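Local coordinates for NTP pyrophosphohydrolase MazG-like domain-containing protein (Vibrio sp. DAT722, PDB 2Q73), which probably hydrolyses nucleoside triphosphates to monophosphates and pyrophosphate with the help of magnesium, as a house-cleaning enzyme of the all-helical MazG family, at residues S4-H9 with E58-L63; K11-A16 with V62-C67; E21-K26 with V66-N71; G44-D49 with S54-L59. One frame throughout, in Å; residues are numbered along the deposited sequence.

Contact 1. Residues S4-H9 with E58-L63. With MG (magnesium ion), chain G.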
loop_
_atom_site.group_PDB
_atom_site.type_symbol
_atom_site.label_atom_id
_atom_site.label_comp_id
_atom_site.label_asym_id
_atom_site.label_seq_id
_atom_site.Cartn_x
_atom_site.Cartn_y
_atom_site.Cartn_z
ATOM N N SER C 4 -15.448 11.152 -15.910
ATOM C CA SER C 4 -16.782 11.280 -15.319
ATOM C C SER C 4 -17.719 10.155 -15.756
ATOM O O SER C 4 -18.480 9.632 -14.934
ATOM C CB SER C 4 -17.389 12.665 -15.602
ATOM O OG SER C 4 -17.521 12.936 -16.995
ATOM N N GLU C 5 -17.643 9.777 -17.036
ATOM C CA GLU C 5 -18.395 8.630 -17.571
ATOM C C GLU C 5 -17.953 7.286 -16.961
ATOM O O GLU C 5 -18.793 6.439 -16.651
ATOM C CB GLU C 5 -18.316 8.584 -19.104
ATOM C CG GLU C 5 -19.120 9.678 -19.789
ATOM C CD GLU C 5 -18.695 9.944 -21.241
ATOM O OE1 GLU C 5 -17.780 9.255 -21.765
ATOM O OE2 GLU C 5 -19.277 10.865 -21.853
ATOM N N LEU C 6 -16.648 7.088 -16.801
ATOM C CA LEU C 6 -16.144 5.885 -16.153
ATOM C C LEU C 6 -16.655 5.815 -14.709
ATOM O O LEU C 6 -17.135 4.767 -14.252
ATOM C CB LEU C 6 -14.611 5.845 -16.194
ATOM C CG LEU C 6 -13.925 4.668 -15.486
ATOM C CD1 LEU C 6 -14.268 3.341 -16.157
ATOM C CD2 LEU C 6 -12.411 4.865 -15.439
ATOM N N GLN C 7 -16.566 6.941 -14.002
ATOM C CA GLN C 7 -16.988 7.007 -12.597
ATOM C C GLN C 7 -18.481 6.695 -12.472
ATOM O O GLN C 7 -18.887 5.949 -11.576
ATOM C CB GLN C 7 -16.679 8.379 -12.005
ATOM C CG GLN C 7 -16.414 8.373 -10.507
ATOM C CD GLN C 7 -16.441 9.768 -9.908
ATOM O OE1 GLN C 7 -15.756 10.689 -10.385
ATOM N NE2 GLN C 7 -17.225 9.932 -8.853
ATOM N N SER C 8 -19.289 7.243 -13.381
ATOM C CA SER C 8 -20.734 7.014 -13.344
ATOM C C SER C 8 -21.126 5.600 -13.790
ATOM O O SER C 8 -22.066 5.028 -13.241
ATOM C CB SER C 8 -21.521 8.111 -14.084
ATOM O OG SER C 8 -21.313 8.040 -15.471
ATOM N N HIS C 9 -20.392 5.027 -14.745
ATOM C CA HIS C 9 -20.599 3.629 -15.148
ATOM C C HIS C 9 -20.259 2.652 -14.008
ATOM O O HIS C 9 -20.973 1.675 -13.785
ATOM C CB HIS C 9 -19.818 3.302 -16.437
ATOM C CG HIS C 9 -20.444 3.854 -17.683
ATOM N ND1 HIS C 9 -20.142 3.380 -18.942
ATOM C CD2 HIS C 9 -21.373 4.826 -17.865
ATOM C CE1 HIS C 9 -20.845 4.044 -19.843
ATOM N NE2 HIS C 9 -21.599 4.928 -19.215
ATOM N N GLU C 58 -3.482 -4.451 -13.588
ATOM C CA GLU C 58 -3.399 -3.989 -12.213
ATOM C C GLU C 58 -3.609 -2.481 -12.110
ATOM O O GLU C 58 -4.262 -2.030 -11.166
ATOM C CB GLU C 58 -2.082 -4.422 -11.529
ATOM C CG GLU C 58 -1.771 -5.931 -11.670
ATOM C CD GLU C 58 -2.935 -6.877 -11.352
ATOM O OE1 GLU C 58 -3.899 -6.476 -10.676
ATOM O OE2 GLU C 58 -2.858 -8.055 -11.775
ATOM N N LEU C 59 -3.083 -1.716 -13.076
ATOM C CA LEU C 59 -3.323 -0.261 -13.138
ATOM C C LEU C 59 -4.813 0.055 -13.311
ATOM O O LEU C 59 -5.357 0.912 -12.601
ATOM C CB LEU C 59 -2.499 0.408 -14.246
ATOM C CG LEU C 59 -0.980 0.579 -14.014
ATOM C CD1 LEU C 59 -0.300 1.111 -15.253
ATOM C CD2 LEU C 59 -0.656 1.465 -12.796
ATOM N N TYR C 60 -5.465 -0.655 -14.227
ATOM C CA TYR C 60 -6.915 -0.518 -14.381
ATOM C C TYR C 60 -7.638 -0.883 -13.066
ATOM O O TYR C 60 -8.566 -0.190 -12.647
ATOM C CB TYR C 60 -7.458 -1.371 -15.529
ATOM C CG TYR C 60 -8.952 -1.140 -15.673
ATOM C CD1 TYR C 60 -9.437 -0.059 -16.400
ATOM C CD2 TYR C 60 -9.868 -1.940 -14.986
ATOM C CE1 TYR C 60 -10.822 0.181 -16.494
ATOM C CE2 TYR C 60 -11.238 -1.701 -15.059
ATOM C CZ TYR C 60 -11.704 -0.643 -15.808
ATOM O OH TYR C 60 -13.069 -0.415 -15.890
ATOM N N ASP C 61 -7.216 -1.966 -12.418
ATOM C CA ASP C 61 -7.889 -2.381 -11.197
ATOM C C ASP C 61 -7.745 -1.342 -10.073
ATOM O O ASP C 61 -8.682 -1.145 -9.312
ATOM C CB ASP C 61 -7.391 -3.747 -10.722
ATOM C CG ASP C 61 -7.784 -4.889 -11.656
ATOM O OD1 ASP C 61 -8.601 -4.709 -12.584
ATOM O OD2 ASP C 61 -7.254 -6.000 -11.438
ATOM N N VAL C 62 -6.571 -0.697 -9.953
ATOM C CA VAL C 62 -6.389 0.402 -8.999
ATOM C C VAL C 62 -7.338 1.572 -9.365
ATOM O O VAL C 62 -8.057 2.109 -8.487
ATOM C CB VAL C 62 -4.902 0.850 -8.917
ATOM C CG1 VAL C 62 -4.785 2.131 -8.108
ATOM C CG2 VAL C 62 -4.042 -0.277 -8.277
ATOM N N LEU C 63 -7.357 1.934 -10.649
ATOM C CA LEU C 63 -8.235 2.981 -11.195
ATOM C C LEU C 63 -9.707 2.706 -10.863
ATOM O O LEU C 63 -10.448 3.629 -10.486
ATOM C CB LEU C 63 -8.055 3.104 -12.714
ATOM C CG LEU C 63 -9.009 4.029 -13.473
ATOM C CD1 LEU C 63 -8.796 5.433 -12.966
ATOM C CD2 LEU C 63 -8.787 3.958 -14.990
HETATM MG MG MG G . -6.004 -7.335 -9.788
HETATM O O HOH W 1 -5.333 -9.326 -10.929
#
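With CG anti to the backbone N in both Leu6 (chi1 177°) and Leu63 (chi1 173°), the two leucines reach out from helix 3-13 and helix 55-72 and meet at their branches. Leu6 CD2 lies 3.8 Å from Leu63 CD2, while its other methyl, CD1, comes to 4.0 Å from Tyr60 OH. Leucine suits the place of Leu6 because its forked end offers two methyls, each able to meet a different neighbour; the fork straddles two residues about one helical turn apart. Tyr60 offers Leu6 the hydroxyl end of its ring, and that oxygen is hydrogen-bonded to His81 of the second subunit. Leu63 also packs on Leu63 of that subunit, which places the contact beside the interface with the second subunit. On the same helix, Glu58 and Asp61 turn to the metal: Glu58 OE1 is 2.4 Å and Asp61 OD2 2.5 Å from the magnesium ion, whose other protein ligands are Glu30 and Glu33. Asp61 OD1 forms a salt bridge with Lys84 of the second subunit. Water 1 binds the metal and donates to Glu58 OE2 at 2.9 Å. One helix thus presents carboxylates to the magnesium ion and hydrocarbon to helix 3-13.

Contact 2. Residues K11-A16 with V62-C67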
loop_
_atom_site.group_PDB
_atom_site.type_symbol
_atom_site.label_atom_id
_atom_site.label_comp_id
_atom_site.label_asym_id
_atom_site.label_seq_id
_atom_site.Cartn_x
_atom_site.Cartn_y
_atom_site.Cartn_z
ATOM N N LYS C 11 -20.375 3.439 -10.773
ATOM C CA LYS C 11 -21.477 3.641 -9.820
ATOM C C LYS C 11 -22.728 2.826 -10.154
ATOM O O LYS C 11 -23.349 2.261 -9.253
ATOM C CB LYS C 11 -21.838 5.124 -9.671
ATOM C CG LYS C 11 -22.817 5.371 -8.535
ATOM C CD LYS C 11 -22.947 6.822 -8.168
ATOM C CE LYS C 11 -24.006 6.962 -7.087
ATOM N NZ LYS C 11 -24.126 8.356 -6.608
ATOM N N GLU C 12 -23.097 2.769 -11.436
ATOM C CA GLU C 12 -24.252 1.980 -11.902
ATOM C C GLU C 12 -24.126 0.489 -11.585
ATOM O O GLU C 12 -25.113 -0.183 -11.292
ATOM C CB GLU C 12 -24.434 2.132 -13.418
ATOM C CG GLU C 12 -24.976 3.478 -13.884
ATOM C CD GLU C 12 -25.186 3.539 -15.414
ATOM O OE1 GLU C 12 -24.199 3.463 -16.198
ATOM O OE2 GLU C 12 -26.350 3.667 -15.830
ATOM N N PHE C 13 -22.896 -0.004 -11.670
ATOM C CA PHE C 13 -22.542 -1.411 -11.533
ATOM C C PHE C 13 -22.249 -1.824 -10.072
ATOM O O PHE C 13 -22.524 -2.951 -9.660
ATOM C CB PHE C 13 -21.269 -1.647 -12.367
ATOM C CG PHE C 13 -20.715 -3.043 -12.269
ATOM C CD1 PHE C 13 -21.428 -4.124 -12.803
ATOM C CD2 PHE C 13 -19.480 -3.278 -11.674
ATOM C CE1 PHE C 13 -20.925 -5.415 -12.725
ATOM C CE2 PHE C 13 -18.971 -4.572 -11.587
ATOM C CZ PHE C 13 -19.703 -5.642 -12.116
ATOM N N ASP C 14 -21.702 -0.905 -9.293
ATOM C CA ASP C 14 -21.078 -1.272 -8.035
ATOM C C ASP C 14 -21.063 -0.064 -7.106
ATOM O O ASP C 14 -20.102 0.704 -7.068
ATOM C CB ASP C 14 -19.650 -1.777 -8.322
ATOM C CG ASP C 14 -18.895 -2.244 -7.065
ATOM O OD1 ASP C 14 -19.475 -2.257 -5.951
ATOM O OD2 ASP C 14 -17.707 -2.604 -7.209
ATOM N N TYR C 15 -22.131 0.085 -6.337
ATOM C CA TYR C 15 -22.240 1.195 -5.405
ATOM C C TYR C 15 -22.894 0.718 -4.110
ATOM O O TYR C 15 -24.108 0.539 -4.047
ATOM C CB TYR C 15 -23.037 2.350 -6.038
ATOM C CG TYR C 15 -23.165 3.545 -5.132
ATOM C CD1 TYR C 15 -22.049 4.277 -4.768
ATOM C CD2 TYR C 15 -24.411 3.942 -4.642
ATOM C CE1 TYR C 15 -22.150 5.370 -3.923
ATOM C CE2 TYR C 15 -24.527 5.045 -3.791
ATOM C CZ TYR C 15 -23.384 5.747 -3.436
ATOM O OH TYR C 15 -23.453 6.839 -2.598
ATOM N N ALA C 16 -22.066 0.508 -3.091
ATOM C CA ALA C 16 -22.544 0.010 -1.797
ATOM C C ALA C 16 -22.002 0.988 -0.742
ATOM O O ALA C 16 -20.943 0.758 -0.170
ATOM C CB ALA C 16 -22.031 -1.405 -1.568
ATOM N N VAL C 62 -6.571 -0.697 -9.953
ATOM C CA VAL C 62 -6.389 0.402 -8.999
ATOM C C VAL C 62 -7.338 1.572 -9.365
ATOM O O VAL C 62 -8.057 2.109 -8.487
ATOM C CB VAL C 62 -4.902 0.850 -8.917
ATOM C CG1 VAL C 62 -4.785 2.131 -8.108
ATOM C CG2 VAL C 62 -4.042 -0.277 -8.277
ATOM N N LEU C 63 -7.357 1.934 -10.649
ATOM C CA LEU C 63 -8.235 2.981 -11.195
ATOM C C LEU C 63 -9.707 2.706 -10.863
ATOM O O LEU C 63 -10.448 3.629 -10.486
ATOM C CB LEU C 63 -8.055 3.104 -12.714
ATOM C CG LEU C 63 -9.009 4.029 -13.473
ATOM C CD1 LEU C 63 -8.796 5.433 -12.966
ATOM C CD2 LEU C 63 -8.787 3.958 -14.990
ATOM N N TYR C 64 -10.108 1.439 -10.983
ATOM C CA TYR C 64 -11.479 1.029 -10.697
ATOM C C TYR C 64 -11.821 1.369 -9.252
ATOM O O TYR C 64 -12.855 1.970 -8.989
ATOM C CB TYR C 64 -11.669 -0.470 -10.940
ATOM C CG TYR C 64 -13.072 -0.956 -10.605
ATOM C CD1 TYR C 64 -14.053 -1.036 -11.587
ATOM C CD2 TYR C 64 -13.415 -1.330 -9.293
ATOM C CE1 TYR C 64 -15.347 -1.475 -11.286
ATOM C CE2 TYR C 64 -14.695 -1.770 -8.985
ATOM C CZ TYR C 64 -15.654 -1.844 -9.986
ATOM O OH TYR C 64 -16.935 -2.266 -9.696
ATOM N N TYR C 65 -10.944 1.004 -8.319
ATOM C CA TYR C 65 -11.219 1.287 -6.900
ATOM C C TYR C 65 -11.085 2.755 -6.513
ATOM O O TYR C 65 -11.809 3.208 -5.635
ATOM C CB TYR C 65 -10.470 0.316 -5.973
ATOM C CG TYR C 65 -11.142 -1.015 -6.041
ATOM C CD1 TYR C 65 -10.598 -2.066 -6.802
ATOM C CD2 TYR C 65 -12.404 -1.199 -5.445
ATOM C CE1 TYR C 65 -11.274 -3.298 -6.901
ATOM C CE2 TYR C 65 -13.084 -2.390 -5.552
ATOM C CZ TYR C 65 -12.515 -3.432 -6.281
ATOM O OH TYR C 65 -13.190 -4.601 -6.341
ATOM N N VAL C 66 -10.207 3.498 -7.198
ATOM C CA VAL C 66 -10.159 4.954 -7.051
ATOM C C VAL C 66 -11.524 5.564 -7.451
ATOM O O VAL C 66 -12.082 6.368 -6.711
ATOM C CB VAL C 66 -8.966 5.582 -7.826
ATOM C CG1 VAL C 66 -9.128 7.092 -7.955
ATOM C CG2 VAL C 66 -7.631 5.276 -7.114
ATOM N N CYS C 67 -12.068 5.159 -8.601
ATOM C CA CYS C 67 -13.411 5.634 -9.005
ATOM C C CYS C 67 -14.512 5.165 -8.042
ATOM O O CYS C 67 -15.423 5.940 -7.707
ATOM C CB CYS C 67 -13.741 5.189 -10.422
ATOM S SG CYS C 67 -12.710 5.991 -11.670
HETATM O O HOH W 2 -16.092 -4.017 -5.570
#
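Phe13 and Asp14 meet Tyr64 where helix 3-13 runs out into the loop leading to helix 20-39, so the contact ties this exit to helix 55-72 of the all-helical MazG fold. The polar part is one short hydrogen bond: Tyr64 OH donates to Asp14 OD2 at 2.6 Å, and OD2 receives it on its anti lone pair, the one turned away from the other carboxylate oxygen. The planes of the carboxylate and the phenol ring are 34° apart, with OD2 at the ring edge and near its plane. Asp14 is the first residue to leave helical backbone angles. Its CG stands anti to the backbone N (chi1 -178°), which carries the carboxylate out to the tyrosine. Aspartate fits here because its two oxygens can serve two phenols: OD1 is hydrogen-bonded to Tyr23 of helix 20-39. Packing adds a little more. Phe13 crosses Tyr64 at about a right angle, and the CD2 edge of its ring meets Tyr64 OH at 3.4 Å, near the plane of the Phe13 ring; the ring also packs on Asn88 of the second subunit. Within helix 55-72, Tyr64 CD2 sits over the centre of the Tyr65 ring, 3.6 Å above its plane. Solvent supplies the last link: water 2 donates to Asp14 OD2 at 2.7 Å and is hydrogen-bonded to Tyr65 OH at 3.1 Å.

Contact 3. Residues E21-K26 with V66-N71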
loop_
_atom_site.group_PDB
_atom_site.type_symbol
_atom_site.label_atom_id
_atom_site.label_comp_id
_atom_site.label_asym_id
_atom_site.label_seq_id
_atom_site.Cartn_x
_atom_site.Cartn_y
_atom_site.Cartn_z
ATOM N N GLU C 21 -15.322 0.313 3.886
ATOM C CA GLU C 21 -14.087 -0.450 4.134
ATOM C C GLU C 21 -13.792 -1.474 3.049
ATOM O O GLU C 21 -12.622 -1.679 2.698
ATOM C CB GLU C 21 -14.120 -1.175 5.481
ATOM C CG GLU C 21 -13.625 -0.370 6.670
ATOM C CD GLU C 21 -12.165 0.121 6.516
ATOM O OE1 GLU C 21 -11.205 -0.456 7.109
ATOM O OE2 GLU C 21 -11.991 1.114 5.791
ATOM N N HIS C 22 -14.835 -2.142 2.540
ATOM C CA HIS C 22 -14.648 -3.084 1.408
ATOM C C HIS C 22 -13.812 -2.457 0.315
ATOM O O HIS C 22 -12.844 -3.053 -0.178
ATOM C CB HIS C 22 -15.996 -3.536 0.821
ATOM C CG HIS C 22 -15.901 -4.049 -0.590
ATOM N ND1 HIS C 22 -15.556 -5.350 -0.893
ATOM C CD2 HIS C 22 -16.127 -3.436 -1.779
ATOM C CE1 HIS C 22 -15.557 -5.511 -2.206
ATOM N NE2 HIS C 22 -15.903 -4.364 -2.768
ATOM N N TYR C 23 -14.189 -1.247 -0.081
ATOM C CA TYR C 23 -13.540 -0.600 -1.191
ATOM C C TYR C 23 -12.113 -0.203 -0.858
ATOM O O TYR C 23 -11.246 -0.254 -1.733
ATOM C CB TYR C 23 -14.335 0.598 -1.669
ATOM C CG TYR C 23 -15.658 0.221 -2.261
ATOM C CD1 TYR C 23 -16.827 0.331 -1.502
ATOM C CD2 TYR C 23 -15.761 -0.203 -3.584
ATOM C CE1 TYR C 23 -18.069 0.019 -2.026
ATOM C CE2 TYR C 23 -17.031 -0.531 -4.143
ATOM C CZ TYR C 23 -18.165 -0.413 -3.357
ATOM O OH TYR C 23 -19.415 -0.712 -3.853
ATOM N N PHE C 24 -11.870 0.185 0.392
ATOM C CA PHE C 24 -10.526 0.569 0.780
ATOM C C PHE C 24 -9.584 -0.653 0.837
ATOM O O PHE C 24 -8.478 -0.599 0.305
ATOM C CB PHE C 24 -10.524 1.313 2.139
ATOM C CG PHE C 24 -9.163 1.796 2.520
ATOM C CD1 PHE C 24 -8.569 2.835 1.786
ATOM C CD2 PHE C 24 -8.443 1.197 3.562
ATOM C CE1 PHE C 24 -7.282 3.303 2.116
ATOM C CE2 PHE C 24 -7.152 1.645 3.892
ATOM C CZ PHE C 24 -6.570 2.687 3.162
ATOM N N PHE C 25 -10.036 -1.752 1.464
ATOM C CA PHE C 25 -9.295 -3.026 1.410
ATOM C C PHE C 25 -8.978 -3.448 -0.020
ATOM O O PHE C 25 -7.847 -3.838 -0.325
ATOM C CB PHE C 25 -10.101 -4.143 2.065
ATOM C CG PHE C 25 -10.211 -4.036 3.552
ATOM C CD1 PHE C 25 -9.076 -3.818 4.344
ATOM C CD2 PHE C 25 -11.451 -4.249 4.183
ATOM C CE1 PHE C 25 -9.190 -3.755 5.752
ATOM C CE2 PHE C 25 -11.563 -4.190 5.561
ATOM C CZ PHE C 25 -10.431 -3.931 6.346
ATOM N N LYS C 26 -9.963 -3.371 -0.905
ATOM C CA LYS C 26 -9.734 -3.752 -2.297
ATOM C C LYS C 26 -8.718 -2.863 -2.988
ATOM O O LYS C 26 -7.899 -3.373 -3.769
ATOM C CB LYS C 26 -11.049 -3.787 -3.108
ATOM C CG LYS C 26 -12.014 -4.959 -2.798
ATOM C CD LYS C 26 -11.413 -6.350 -2.942
ATOM C CE LYS C 26 -10.903 -6.630 -4.359
ATOM N NZ LYS C 26 -10.291 -8.001 -4.485
ATOM N N VAL C 66 -10.207 3.498 -7.198
ATOM C CA VAL C 66 -10.159 4.954 -7.051
ATOM C C VAL C 66 -11.524 5.564 -7.451
ATOM O O VAL C 66 -12.082 6.368 -6.711
ATOM C CB VAL C 66 -8.966 5.582 -7.826
ATOM C CG1 VAL C 66 -9.128 7.092 -7.955
ATOM C CG2 VAL C 66 -7.631 5.276 -7.114
ATOM N N CYS C 67 -12.068 5.159 -8.601
ATOM C CA CYS C 67 -13.411 5.634 -9.005
ATOM C C CYS C 67 -14.512 5.165 -8.042
ATOM O O CYS C 67 -15.423 5.940 -7.707
ATOM C CB CYS C 67 -13.741 5.189 -10.422
ATOM S SG CYS C 67 -12.710 5.991 -11.670
ATOM N N ALA C 68 -14.435 3.905 -7.616
ATOM C CA ALA C 68 -15.465 3.351 -6.726
ATOM C C ALA C 68 -15.448 4.098 -5.390
ATOM O O ALA C 68 -16.498 4.475 -4.870
ATOM C CB ALA C 68 -15.265 1.874 -6.518
ATOM N N LEU C 69 -14.256 4.351 -4.866
ATOM C CA LEU C 69 -14.107 5.146 -3.635
ATOM C C LEU C 69 -14.597 6.575 -3.818
ATOM O O LEU C 69 -15.174 7.160 -2.900
ATOM C CB LEU C 69 -12.652 5.154 -3.176
ATOM C CG LEU C 69 -12.198 3.881 -2.446
ATOM C CD1 LEU C 69 -10.677 3.754 -2.474
ATOM C CD2 LEU C 69 -12.726 3.932 -0.997
ATOM N N ALA C 70 -14.360 7.152 -4.998
ATOM C CA ALA C 70 -14.838 8.508 -5.232
ATOM C C ALA C 70 -16.363 8.550 -5.104
ATOM O O ALA C 70 -16.927 9.479 -4.488
ATOM C CB ALA C 70 -14.373 9.031 -6.589
ATOM N N ASN C 71 -17.033 7.552 -5.680
ATOM C CA ASN C 71 -18.487 7.474 -5.593
ATOM C C ASN C 71 -18.957 7.380 -4.136
ATOM O O ASN C 71 -19.869 8.110 -3.724
ATOM C CB ASN C 71 -19.007 6.281 -6.402
ATOM C CG ASN C 71 -18.820 6.462 -7.893
ATOM O OD1 ASN C 71 -18.944 7.575 -8.417
ATOM N ND2 ASN C 71 -18.549 5.368 -8.594
#
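The Tyr23 ring has His22 CD2 over the centre of one face, 3.6 Å above the plane, while across the contact Ala68 CB approaches the ring obliquely, 3.6 Å from Tyr23 CD2. The imidazole of His22 in turn carries Lys26 CG on one face and Tyr23 CD1 at its edge. Alanine suits position 68 because a single methyl leaves room for the broad ring beside the helix. Leu69 reaches the base of the same tyrosine: its CD2 lies 3.8 Å from Tyr23 CB and 4.1 Å from Phe24 N. Leu69 also packs on Leu59 of the second subunit. Tyrosine suits position 23 because its ring packs on the helix while its hydroxyl ends at Asp14, where it also takes a weak hydrogen bond from Ala16 N. The axes of the two helical segments approach to 9.6 Å at 158°, nearly antiparallel, with Tyr23 and Leu69 nearest in backbone register. This is an antiparallel helix pair within the all-helical MazG fold; these two helices, 20-39 and 55-72, supply the four magnesium-binding carboxylates.

Contact 4. Residues G44-D49 with S54-L59. With MG (magnesium ion), chain G.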
loop_
_atom_site.group_PDB
_atom_site.type_symbol
_atom_site.label_atom_id
_atom_site.label_comp_id
_atom_site.label_asym_id
_atom_site.label_seq_id
_atom_site.Cartn_x
_atom_site.Cartn_y
_atom_site.Cartn_z
ATOM N N GLY C 44 3.719 -3.092 -21.146
ATOM C CA GLY C 44 3.136 -3.062 -22.485
ATOM C C GLY C 44 1.620 -3.162 -22.470
ATOM O O GLY C 44 1.000 -3.199 -21.406
ATOM N N GLN C 45 1.018 -3.201 -23.658
ATOM C CA GLN C 45 -0.437 -3.348 -23.778
ATOM C C GLN C 45 -0.766 -4.797 -24.159
ATOM O O GLN C 45 -0.471 -5.208 -25.264
ATOM C CB GLN C 45 -0.993 -2.368 -24.826
ATOM C CG GLN C 45 -2.520 -2.355 -24.945
ATOM C CD GLN C 45 -3.244 -2.208 -23.615
ATOM O OE1 GLN C 45 -2.939 -1.325 -22.811
ATOM N NE2 GLN C 45 -4.226 -3.072 -23.384
ATOM N N PRO C 46 -1.334 -5.580 -23.220
ATOM C CA PRO C 46 -1.632 -6.995 -23.469
ATOM C C PRO C 46 -2.840 -7.252 -24.363
ATOM O O PRO C 46 -3.773 -6.442 -24.386
ATOM C CB PRO C 46 -1.915 -7.534 -22.059
ATOM C CG PRO C 46 -2.463 -6.367 -21.332
ATOM C CD PRO C 46 -1.650 -5.204 -21.826
ATOM N N THR C 47 -2.825 -8.376 -25.084
ATOM C CA THR C 47 -4.052 -8.907 -25.676
ATOM C C THR C 47 -4.831 -9.609 -24.567
ATOM O O THR C 47 -4.364 -9.710 -23.435
ATOM C CB THR C 47 -3.806 -9.951 -26.833
ATOM O OG1 THR C 47 -3.271 -11.216 -26.214
ATOM C CG2 THR C 47 -2.783 -9.313 -27.907
ATOM N N LEU C 48 -6.012 -10.120 -24.900
ATOM C CA LEU C 48 -6.879 -10.772 -23.919
ATOM C C LEU C 48 -6.205 -11.918 -23.146
ATOM O O LEU C 48 -6.373 -12.013 -21.932
ATOM C CB LEU C 48 -8.164 -11.258 -24.592
ATOM C CG LEU C 48 -9.351 -11.732 -23.756
ATOM C CD1 LEU C 48 -10.351 -10.596 -23.575
ATOM C CD2 LEU C 48 -10.034 -12.923 -24.462
ATOM N N ASP C 49 -5.435 -12.765 -23.830
ATOM C CA ASP C 49 -4.739 -13.879 -23.154
ATOM C C ASP C 49 -3.511 -13.476 -22.319
ATOM O O ASP C 49 -2.983 -14.280 -21.537
ATOM C CB ASP C 49 -4.401 -15.001 -24.143
ATOM C CG ASP C 49 -3.664 -14.496 -25.364
ATOM O OD1 ASP C 49 -4.418 -14.191 -26.408
ATOM O OD2 ASP C 49 -2.343 -14.410 -25.297
ATOM N N SER C 54 -1.012 -8.694 -15.738
ATOM C CA SER C 54 -0.274 -7.634 -16.420
ATOM C C SER C 54 -0.287 -6.306 -15.648
ATOM O O SER C 54 -1.186 -6.025 -14.850
ATOM C CB SER C 54 -0.821 -7.403 -17.824
ATOM O OG SER C 54 -2.101 -6.797 -17.759
ATOM N N VAL C 55 0.716 -5.479 -15.899
ATOM C CA VAL C 55 0.739 -4.137 -15.334
ATOM C C VAL C 55 -0.538 -3.387 -15.756
ATOM O O VAL C 55 -1.162 -2.706 -14.933
ATOM C CB VAL C 55 2.032 -3.368 -15.757
ATOM C CG1 VAL C 55 1.933 -1.888 -15.368
ATOM C CG2 VAL C 55 3.278 -3.986 -15.056
ATOM N N ALA C 56 -0.933 -3.538 -17.016
ATOM C CA ALA C 56 -2.170 -2.923 -17.539
ATOM C C ALA C 56 -3.394 -3.284 -16.698
ATOM O O ALA C 56 -4.171 -2.399 -16.297
ATOM C CB ALA C 56 -2.389 -3.319 -19.014
ATOM N N GLU C 57 -3.564 -4.577 -16.429
ATOM C CA GLU C 57 -4.692 -5.035 -15.610
ATOM C C GLU C 57 -4.654 -4.436 -14.223
ATOM O O GLU C 57 -5.676 -3.947 -13.726
ATOM C CB GLU C 57 -4.743 -6.561 -15.524
ATOM C CG GLU C 57 -5.503 -7.090 -14.325
ATOM C CD GLU C 57 -5.995 -8.498 -14.510
ATOM O OE1 GLU C 57 -5.392 -9.422 -13.914
ATOM O OE2 GLU C 57 -6.984 -8.683 -15.253
ATOM N N GLU C 58 -3.482 -4.451 -13.588
ATOM C CA GLU C 58 -3.399 -3.989 -12.213
ATOM C C GLU C 58 -3.609 -2.481 -12.110
ATOM O O GLU C 58 -4.262 -2.030 -11.166
ATOM C CB GLU C 58 -2.082 -4.422 -11.529
ATOM C CG GLU C 58 -1.771 -5.931 -11.670
ATOM C CD GLU C 58 -2.935 -6.877 -11.352
ATOM O OE1 GLU C 58 -3.899 -6.476 -10.676
ATOM O OE2 GLU C 58 -2.858 -8.055 -11.775
ATOM N N LEU C 59 -3.083 -1.716 -13.076
ATOM C CA LEU C 59 -3.323 -0.261 -13.138
ATOM C C LEU C 59 -4.813 0.055 -13.311
ATOM O O LEU C 59 -5.357 0.912 -12.601
ATOM C CB LEU C 59 -2.499 0.408 -14.246
ATOM C CG LEU C 59 -0.980 0.579 -14.014
ATOM C CD1 LEU C 59 -0.300 1.111 -15.253
ATOM C CD2 LEU C 59 -0.656 1.465 -12.796
HETATM MG MG MG G . -6.004 -7.335 -9.788
HETATM O O HOH W 3 0.849 -4.585 -18.992
HETATM O O HOH W 1 -5.333 -9.326 -10.929
#
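Gly44 reaches Ala56 through its backbone: its carbonyl O accepts from water 3 at 2.8 Å, and the same water accepts from Ala56 N at 2.9 Å, bridging the loop to the first turn of helix 55-72. At phi 86° and psi -177° a side chain would press on the preceding carbonyl oxygen, which explains the glycine. Gln45 adds a loose touch, OE1 to Ala56 CB; its amide is engaged by the second subunit, OE1 with Asn76 N and NE2 with Thr80 OG1. Pro46 makes the main apolar contact, its CD 3.5 Å from Ala56 CB, tight for two carbons. Its CG packs against the hydroxyl of Ser54, 3.6 Å from OG. The compact, rigid, puckered ring suits a place where the chain runs close over a small alanine. Ser54 is the N-cap of helix 55-72: its chi1 of 71° turns OG back over the backbone, where it accepts from Glu57 N at 3.0 Å with an N-H...O angle of 163°. The hydroxyl is also hydrogen-bonded to Leu51 O. The loop that follows helix 20-39 thus folds over the start of helix 55-72, whose Val55 and Leu59 pack on helix 20-39, while Gln45 faces the second subunit.

All four contacts share helix 55-72, from contact 4 at its capped start through contacts 1 and 2 to contact 3 near its end. Contacts 1 and 2 set this helix against helix 3-13 and the loop after it, their centres about 7 Å apart. Contact 3 sets it against helix 20-39, its centre about 7 Å from that of contact 2; Asp14 OD1 and Tyr23 OH, 2.6 Å apart, join the two. Contacts 3 and 4, with centres about 21 Å apart, lie on opposite sides of the chain's centre. Glu58, common to contacts 1 and 4, brings both to the magnesium site, whereas the side chain of Tyr64 in contact 2 stays about 9 Å from the ion.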